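Local atomic coordinates of Glp_546_48378_50642 (Giardia intestinalis, PDB entry 2QVW), a protein that cleaves double-stranded RNA into short interfering RNAs of 21 to 23 base pairs, which direct the selective destruction of homologous RNAs in RNA interference. Residues 216-221 / 239-244; 336-341 / 407-412; 377-382 / 401-406. All coordinates share one frame; numbering follows the deposited sequence.

Overall arrangement
Interaction 1 lies at the surface in the PAZ region, its centre about 52 Å from that of interaction 2 and about 56 Å from that of interaction 3. It joins two antiparallel strands by backbone hydrogen bonds, with small apolar contacts on one face and arginines on the other. Interactions 2 and 3 both belong to the first RNase III domain and share helix 404-417; their centres are about 11 Å apart, and 377-382/401-406 is nested in the loop closed by 336-341/407-412. Interaction 2 is fully buried and brings together acidic residues of a probable manganese site. Interaction 3, partly buried, is neutral across its interface, pairing small apolar groups and setting an asparagine amide against a tryptophan edge.

Interaction 1: residues 216-221 / 239-244; sequences AAVRLD and PKLRFL
A217 and R242 form the hydrogen-bonded pair of an antiparallel beta ladder in the five-stranded sheet of the PAZ region, where strand 242-244 is an outermost strand. A217 N donates to R242 O at 3.2 Å, and R242 N returns the bond to A217 O at 3.2 Å. The next pair, A216 with F243, is non-hydrogen-bonded. A216 CB meets the phenyl group obliquely, 3.8 Å from F243 CE2, on the sheet face opposite A217.

L241 rides alongside the neighbouring strand. With CG anti to the backbone N (chi1 -177°), it brings CD1 to 3.9 Å from V218 CG2, the two side chains crossing at about a right angle. On the face of A217, the chain of R242 runs extended from CG to NE toward R219, and the two guanidinium planes lie only 15° apart.

Beyond this shell, strand 169-178 flanks strand 213-219: A216 and V218 are hydrogen-bonded to its backbone, and both V218 and L241 touch L174. Y195 of helix 195-201 also packs on F243. D222 offers long, weak ion pairs to both arginines, which could ease the proximity of like charges where R219 NH1 lies 3.5 Å from R242 NH1.

Interaction 2: residues 336-341 / 407-412; sequences RLELLG and MYEEIV
The carboxylates of E338 and E409 are turned 38° against each other. They approach through one oxygen each, with E338 OE1 3.0 Å from E409 OE1. Both chains are extended beyond CG, and E409 OE1 comes within 3.3 Å of E338 CG. The carboxylate of E410 instead turns toward L337, its chain bent at chi2 (-77°) so that it lies against the leucine side chain rather than joining the acidic pair.

Behind these groups segments 336-341 and 407-412, parts of helices 330-356 and 404-417, run nearly perpendicular, with 86° between their axes and a closest approach of 6.5 Å. The backbones come near each other at two points. One is E338 with E410, whose CA atoms are 3.6 Å apart. At the other, G341, the lack of a side chain lets the backbone lie against E409 O: G341 CA makes a CA-H...O contact with it, and V412 CG1 packs 3.6 Å from G341 O. Y408 and L378 continue the packing toward helix 375-384.

This crossing belongs to the helical core of an RNase III domain. A manganese ion lies about 3 Å from the E409 side chain. The gathering of E338, E409 and D406 is consistent with a cation site, and a bound manganese would probably offset the repulsion between the carboxylates.

Interaction 3: residues 377-382 / 401-406; sequences ALNYLV and SKTWAD
N379 and W404 make the polar-aromatic part of this contact. N379 OD1 lies at the edge of the indole, near its plane, 3.2 Å from W404 CD1. The amide and ring planes are 54° apart, an oblique meeting rather than a stack, and the other branch, N379 ND2, rests 3.6 Å from W404 CB. A chi1 near 180° (-164°) swings the N379 amide out toward the tryptophan; its nitrogen, ND2, also comes within 4.0 Å of T403 CG2.

Apolar packing fills the rest of the interface. A405 CB packs against the 378-379 step of the helix, 3.9 Å from L378 CB and equally far from the backbone N of N379. One turn later V382 uses both methyls: CG1 faces W404 CB at 4.1 Å, while CG2 lies 4.0 Å from W404 O. The V382 and W404 side chains cross at about a right angle. The short side chain of A405 allows a close backbone approach, its CA standing 4.2 Å from that of N379.

Among the polar contacts nearby, T403 N makes a weak hydrogen bond to D406 OD1 within 401-406; outside the pair, K402 makes a cation-pi contact with F334 of helix 330-356. L378 and V382 also touch Y408, extending the same helix-helix packing within the RNase III domain.

No hydrogen bond crosses between the two segments, which meet by van der Waals packing. D406, whose CB points away from 377-382, takes no part in this contact and probably serves the manganese site with E338 and E409, so that the interface itself stays neutral.

Interaction 1: residues 216-221 / 239-244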
# COMPACT_ATOMS: atom_id res chain seq x y z
N ALA A 216 40.47 8.45 30.16
CA ALA A 216 40.67 8.34 28.72
C ALA A 216 39.47 7.68 28.06
O ALA A 216 39.32 6.47 28.14
CB ALA A 216 41.93 7.54 28.44
N ALA A 217 38.62 8.47 27.41
CA ALA A 217 37.43 7.95 26.76
C ALA A 217 37.18 8.58 25.39
O ALA A 217 37.73 9.63 25.06
CB ALA A 217 36.22 8.18 27.65
N VAL A 218 36.33 7.93 24.59
CA VAL A 218 36.01 8.42 23.25
C VAL A 218 34.62 9.06 23.18
O VAL A 218 33.61 8.45 23.51
CB VAL A 218 36.06 7.29 22.22
CG1 VAL A 218 35.96 7.86 20.82
CG2 VAL A 218 37.34 6.51 22.38
N ARG A 219 34.57 10.31 22.72
CA ARG A 219 33.32 11.02 22.61
C ARG A 219 32.41 10.26 21.66
O ARG A 219 32.80 9.96 20.52
CB ARG A 219 33.57 12.44 22.08
CG ARG A 219 32.36 13.33 22.04
CD ARG A 219 32.61 14.61 22.80
NE ARG A 219 31.79 15.70 22.32
CZ ARG A 219 31.82 16.17 21.08
NH1 ARG A 219 32.65 15.62 20.19
NH2 ARG A 219 31.05 17.18 20.73
N LEU A 220 31.21 9.95 22.13
CA LEU A 220 30.23 9.20 21.34
C LEU A 220 30.13 9.60 19.87
O LEU A 220 29.92 8.73 19.02
CB LEU A 220 28.85 9.32 22.00
CG LEU A 220 27.82 8.28 21.58
CD1 LEU A 220 28.35 6.90 21.91
CD2 LEU A 220 26.51 8.52 22.29
N ASP A 221 30.27 10.88 19.55
CA ASP A 221 30.19 11.32 18.16
C ASP A 221 31.27 10.62 17.35
O ASP A 221 31.00 9.85 16.44
CB ASP A 221 30.43 12.83 18.03
CG ASP A 221 29.60 13.63 18.99
OD1 ASP A 221 28.39 13.36 19.08
OD2 ASP A 221 30.16 14.53 19.64
N PRO A 239 43.13 8.85 18.06
CA PRO A 239 43.53 10.23 17.75
C PRO A 239 42.41 11.17 18.21
O PRO A 239 42.64 12.33 18.58
CB PRO A 239 43.69 10.19 16.24
CG PRO A 239 42.54 9.33 15.84
CD PRO A 239 42.51 8.22 16.88
N LYS A 240 41.20 10.63 18.17
CA LYS A 240 39.97 11.30 18.58
C LYS A 240 39.84 11.15 20.09
O LYS A 240 39.05 11.84 20.73
CB LYS A 240 38.77 10.63 17.90
CG LYS A 240 38.72 10.83 16.41
CD LYS A 240 37.54 10.10 15.77
CE LYS A 240 37.54 10.26 14.25
NZ LYS A 240 36.40 9.56 13.59
N LEU A 241 40.62 10.23 20.65
CA LEU A 241 40.61 9.97 22.08
C LEU A 241 40.84 11.26 22.87
O LEU A 241 41.67 12.09 22.49
CB LEU A 241 41.70 8.96 22.42
CG LEU A 241 41.80 8.51 23.88
CD1 LEU A 241 40.46 7.96 24.31
CD2 LEU A 241 42.89 7.47 24.04
N ARG A 242 40.11 11.42 23.97
CA ARG A 242 40.23 12.62 24.79
C ARG A 242 40.34 12.31 26.28
O ARG A 242 40.07 11.18 26.70
CB ARG A 242 39.03 13.53 24.51
CG ARG A 242 38.92 13.86 23.03
CD ARG A 242 37.75 14.77 22.70
NE ARG A 242 37.73 15.07 21.27
CZ ARG A 242 36.81 15.82 20.69
NH1 ARG A 242 35.84 16.36 21.42
NH2 ARG A 242 36.86 16.03 19.38
N PHE A 243 40.74 13.30 27.08
CA PHE A 243 40.88 13.11 28.52
C PHE A 243 40.07 14.12 29.33
O PHE A 243 40.07 15.31 29.03
CB PHE A 243 42.36 13.20 28.92
CG PHE A 243 43.25 12.22 28.21
CD1 PHE A 243 43.58 12.40 26.87
CD2 PHE A 243 43.76 11.12 28.88
CE1 PHE A 243 44.42 11.50 26.21
CE2 PHE A 243 44.59 10.21 28.23
CZ PHE A 243 44.92 10.40 26.89
N LEU A 244 39.39 13.64 30.38
CA LEU A 244 38.57 14.50 31.21
C LEU A 244 38.61 14.17 32.70
O LEU A 244 38.81 13.02 33.08
CB LEU A 244 37.11 14.49 30.72
CG LEU A 244 36.45 13.16 30.39
CD1 LEU A 244 34.94 13.32 30.35
CD2 LEU A 244 36.95 12.65 29.05

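Interaction 2: residues 336-341 / 407-412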
# COMPACT_ATOMS: atom_id res chain seq x y z
N ARG A 336 5.74 -2.84 -8.32
CA ARG A 336 4.89 -4.03 -8.25
C ARG A 336 3.41 -3.81 -7.95
O ARG A 336 2.66 -4.77 -7.77
CB ARG A 336 5.49 -5.02 -7.25
CG ARG A 336 5.86 -4.44 -5.90
CD ARG A 336 7.04 -5.19 -5.31
NE ARG A 336 6.79 -6.62 -5.26
CZ ARG A 336 5.95 -7.20 -4.41
NH1 ARG A 336 5.29 -6.46 -3.54
NH2 ARG A 336 5.77 -8.50 -4.43
N LEU A 337 2.97 -2.55 -7.88
CA LEU A 337 1.57 -2.26 -7.63
C LEU A 337 0.96 -1.84 -8.96
O LEU A 337 -0.22 -2.05 -9.21
CB LEU A 337 1.42 -1.13 -6.61
CG LEU A 337 1.72 -1.48 -5.15
CD1 LEU A 337 1.50 -0.26 -4.28
CD2 LEU A 337 0.82 -2.61 -4.70
N GLU A 338 1.79 -1.25 -9.82
CA GLU A 338 1.37 -0.83 -11.15
C GLU A 338 1.18 -2.09 -11.97
O GLU A 338 0.15 -2.30 -12.61
CB GLU A 338 2.44 0.05 -11.79
CG GLU A 338 2.21 0.31 -13.26
CD GLU A 338 3.43 0.86 -13.96
OE1 GLU A 338 3.40 0.97 -15.20
OE2 GLU A 338 4.40 1.19 -13.26
N LEU A 339 2.21 -2.93 -11.95
CA LEU A 339 2.21 -4.20 -12.67
C LEU A 339 0.91 -4.92 -12.35
O LEU A 339 0.25 -5.45 -13.25
CB LEU A 339 3.41 -5.04 -12.22
CG LEU A 339 3.64 -6.43 -12.82
CD1 LEU A 339 3.76 -6.34 -14.32
CD2 LEU A 339 4.89 -7.05 -12.22
N LEU A 340 0.55 -4.92 -11.07
CA LEU A 340 -0.67 -5.56 -10.63
C LEU A 340 -1.92 -4.73 -10.94
O LEU A 340 -2.98 -5.28 -11.21
CB LEU A 340 -0.62 -5.81 -9.13
CG LEU A 340 -1.84 -6.59 -8.62
CD1 LEU A 340 -1.71 -8.05 -9.03
CD2 LEU A 340 -1.94 -6.46 -7.12
N GLY A 341 -1.79 -3.41 -10.88
CA GLY A 341 -2.93 -2.56 -11.15
C GLY A 341 -3.29 -2.67 -12.61
O GLY A 341 -4.45 -2.62 -13.00
N MET A 407 1.00 5.85 -12.89
CA MET A 407 0.41 6.19 -11.61
C MET A 407 -1.01 5.65 -11.49
O MET A 407 -1.42 5.17 -10.44
CB MET A 407 0.43 7.70 -11.39
CG MET A 407 1.81 8.28 -11.06
SD MET A 407 1.76 10.00 -10.46
CE MET A 407 2.71 10.79 -11.70
N TYR A 408 -1.77 5.72 -12.58
CA TYR A 408 -3.14 5.24 -12.57
C TYR A 408 -3.20 3.77 -12.19
O TYR A 408 -3.93 3.38 -11.29
CB TYR A 408 -3.79 5.42 -13.93
CG TYR A 408 -5.28 5.21 -13.92
CD1 TYR A 408 -6.15 6.26 -13.66
CD2 TYR A 408 -5.82 3.94 -14.18
CE1 TYR A 408 -7.53 6.07 -13.66
CE2 TYR A 408 -7.19 3.74 -14.18
CZ TYR A 408 -8.05 4.80 -13.92
OH TYR A 408 -9.41 4.61 -13.92
N GLU A 409 -2.42 2.95 -12.89
CA GLU A 409 -2.37 1.51 -12.65
C GLU A 409 -1.84 1.21 -11.25
O GLU A 409 -2.24 0.23 -10.62
CB GLU A 409 -1.46 0.85 -13.69
CG GLU A 409 -1.81 1.21 -15.12
CD GLU A 409 -0.74 0.78 -16.11
OE1 GLU A 409 0.45 1.13 -15.90
OE2 GLU A 409 -1.07 0.10 -17.10
N GLU A 410 -0.93 2.04 -10.76
CA GLU A 410 -0.37 1.88 -9.44
C GLU A 410 -1.49 2.05 -8.41
O GLU A 410 -1.68 1.21 -7.55
CB GLU A 410 0.72 2.92 -9.23
CG GLU A 410 1.68 2.67 -8.07
CD GLU A 410 1.08 2.99 -6.71
OE1 GLU A 410 0.12 3.79 -6.63
OE2 GLU A 410 1.60 2.47 -5.71
N ILE A 411 -2.24 3.15 -8.52
CA ILE A 411 -3.35 3.42 -7.62
C ILE A 411 -4.31 2.23 -7.62
O ILE A 411 -4.75 1.77 -6.57
CB ILE A 411 -4.16 4.68 -8.03
CG1 ILE A 411 -3.50 5.94 -7.47
CG2 ILE A 411 -5.60 4.59 -7.52
CD1 ILE A 411 -2.11 6.17 -7.95
N VAL A 412 -4.62 1.75 -8.83
CA VAL A 412 -5.51 0.62 -9.00
C VAL A 412 -4.92 -0.57 -8.27
O VAL A 412 -5.62 -1.25 -7.53
CB VAL A 412 -5.69 0.28 -10.50
CG1 VAL A 412 -6.59 -0.93 -10.67
CG2 VAL A 412 -6.29 1.46 -11.23

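Interaction 3: residues 377-382 / 401-406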
# COMPACT_ATOMS: atom_id res chain seq x y z
N ALA A 377 -4.75 7.60 -22.91
CA ALA A 377 -5.99 7.79 -22.19
C ALA A 377 -5.76 7.99 -20.70
O ALA A 377 -6.15 9.01 -20.14
CB ALA A 377 -6.93 6.61 -22.44
N LEU A 378 -5.11 7.01 -20.06
CA LEU A 378 -4.85 7.07 -18.63
C LEU A 378 -4.04 8.29 -18.26
O LEU A 378 -4.25 8.87 -17.20
CB LEU A 378 -4.11 5.82 -18.17
CG LEU A 378 -4.82 4.47 -18.28
CD1 LEU A 378 -4.01 3.44 -17.49
CD2 LEU A 378 -6.24 4.55 -17.72
N ASN A 379 -3.13 8.68 -19.13
CA ASN A 379 -2.30 9.86 -18.89
C ASN A 379 -3.20 11.09 -18.79
O ASN A 379 -2.80 12.13 -18.31
CB ASN A 379 -1.31 10.03 -20.05
CG ASN A 379 -0.16 10.97 -19.71
OD1 ASN A 379 -0.38 12.14 -19.40
ND2 ASN A 379 1.07 10.45 -19.76
N TYR A 380 -4.44 10.94 -19.25
CA TYR A 380 -5.41 12.02 -19.22
C TYR A 380 -6.21 12.02 -17.93
O TYR A 380 -6.58 13.07 -17.41
CB TYR A 380 -6.37 11.90 -20.41
CG TYR A 380 -7.55 12.83 -20.28
CD1 TYR A 380 -7.40 14.20 -20.46
CD2 TYR A 380 -8.80 12.34 -19.89
CE1 TYR A 380 -8.45 15.07 -20.25
CE2 TYR A 380 -9.86 13.21 -19.67
CZ TYR A 380 -9.68 14.58 -19.85
OH TYR A 380 -10.70 15.46 -19.60
N LEU A 381 -6.51 10.82 -17.44
CA LEU A 381 -7.29 10.65 -16.22
C LEU A 381 -6.42 11.07 -15.05
O LEU A 381 -6.92 11.56 -14.03
CB LEU A 381 -7.69 9.18 -16.04
CG LEU A 381 -8.36 8.48 -17.22
CD1 LEU A 381 -8.63 7.04 -16.84
CD2 LEU A 381 -9.66 9.19 -17.61
N VAL A 382 -5.12 10.88 -15.20
CA VAL A 382 -4.15 11.24 -14.18
C VAL A 382 -4.02 12.76 -14.11
O VAL A 382 -3.88 13.34 -13.02
CB VAL A 382 -2.77 10.62 -14.48
CG1 VAL A 382 -1.78 11.02 -13.39
CG2 VAL A 382 -2.91 9.10 -14.57
N SER A 401 11.85 5.95 -18.43
CA SER A 401 10.63 5.57 -19.13
C SER A 401 9.45 5.78 -18.19
O SER A 401 8.40 5.16 -18.35
CB SER A 401 10.67 4.11 -19.54
OG SER A 401 10.32 3.30 -18.43
N LYS A 402 9.65 6.64 -17.20
CA LYS A 402 8.63 6.97 -16.21
C LYS A 402 7.47 7.65 -16.94
O LYS A 402 7.69 8.45 -17.85
CB LYS A 402 9.21 7.90 -15.14
CG LYS A 402 8.53 7.83 -13.77
CD LYS A 402 8.88 6.56 -12.98
CE LYS A 402 7.61 5.84 -12.52
NZ LYS A 402 7.84 4.94 -11.35
N THR A 403 6.25 7.33 -16.52
CA THR A 403 5.05 7.86 -17.15
C THR A 403 3.94 8.18 -16.17
O THR A 403 3.79 7.53 -15.15
CB THR A 403 4.50 6.82 -18.15
OG1 THR A 403 5.38 6.74 -19.28
CG2 THR A 403 3.08 7.17 -18.58
N TRP A 404 3.14 9.19 -16.48
CA TRP A 404 2.04 9.54 -15.61
C TRP A 404 1.14 8.34 -15.55
O TRP A 404 0.83 7.81 -14.49
CB TRP A 404 1.21 10.70 -16.17
CG TRP A 404 1.86 12.04 -16.20
CD1 TRP A 404 1.56 13.07 -17.04
CD2 TRP A 404 2.91 12.52 -15.35
NE1 TRP A 404 2.34 14.16 -16.77
CE2 TRP A 404 3.17 13.86 -15.72
CE3 TRP A 404 3.63 11.97 -14.28
CZ2 TRP A 404 4.15 14.63 -15.09
CZ3 TRP A 404 4.60 12.75 -13.65
CH2 TRP A 404 4.84 14.07 -14.05
N ALA A 405 0.73 7.91 -16.74
CA ALA A 405 -0.20 6.81 -16.84
C ALA A 405 0.06 5.71 -15.84
O ALA A 405 -0.88 5.13 -15.30
CB ALA A 405 -0.21 6.25 -18.24
N ASP A 406 1.33 5.43 -15.58
CA ASP A 406 1.74 4.39 -14.65
C ASP A 406 1.08 4.59 -13.30
O ASP A 406 0.67 3.63 -12.64
CB ASP A 406 3.25 4.41 -14.44
CG ASP A 406 4.02 4.37 -15.73
OD1 ASP A 406 5.27 4.39 -15.66
OD2 ASP A 406 3.39 4.32 -16.81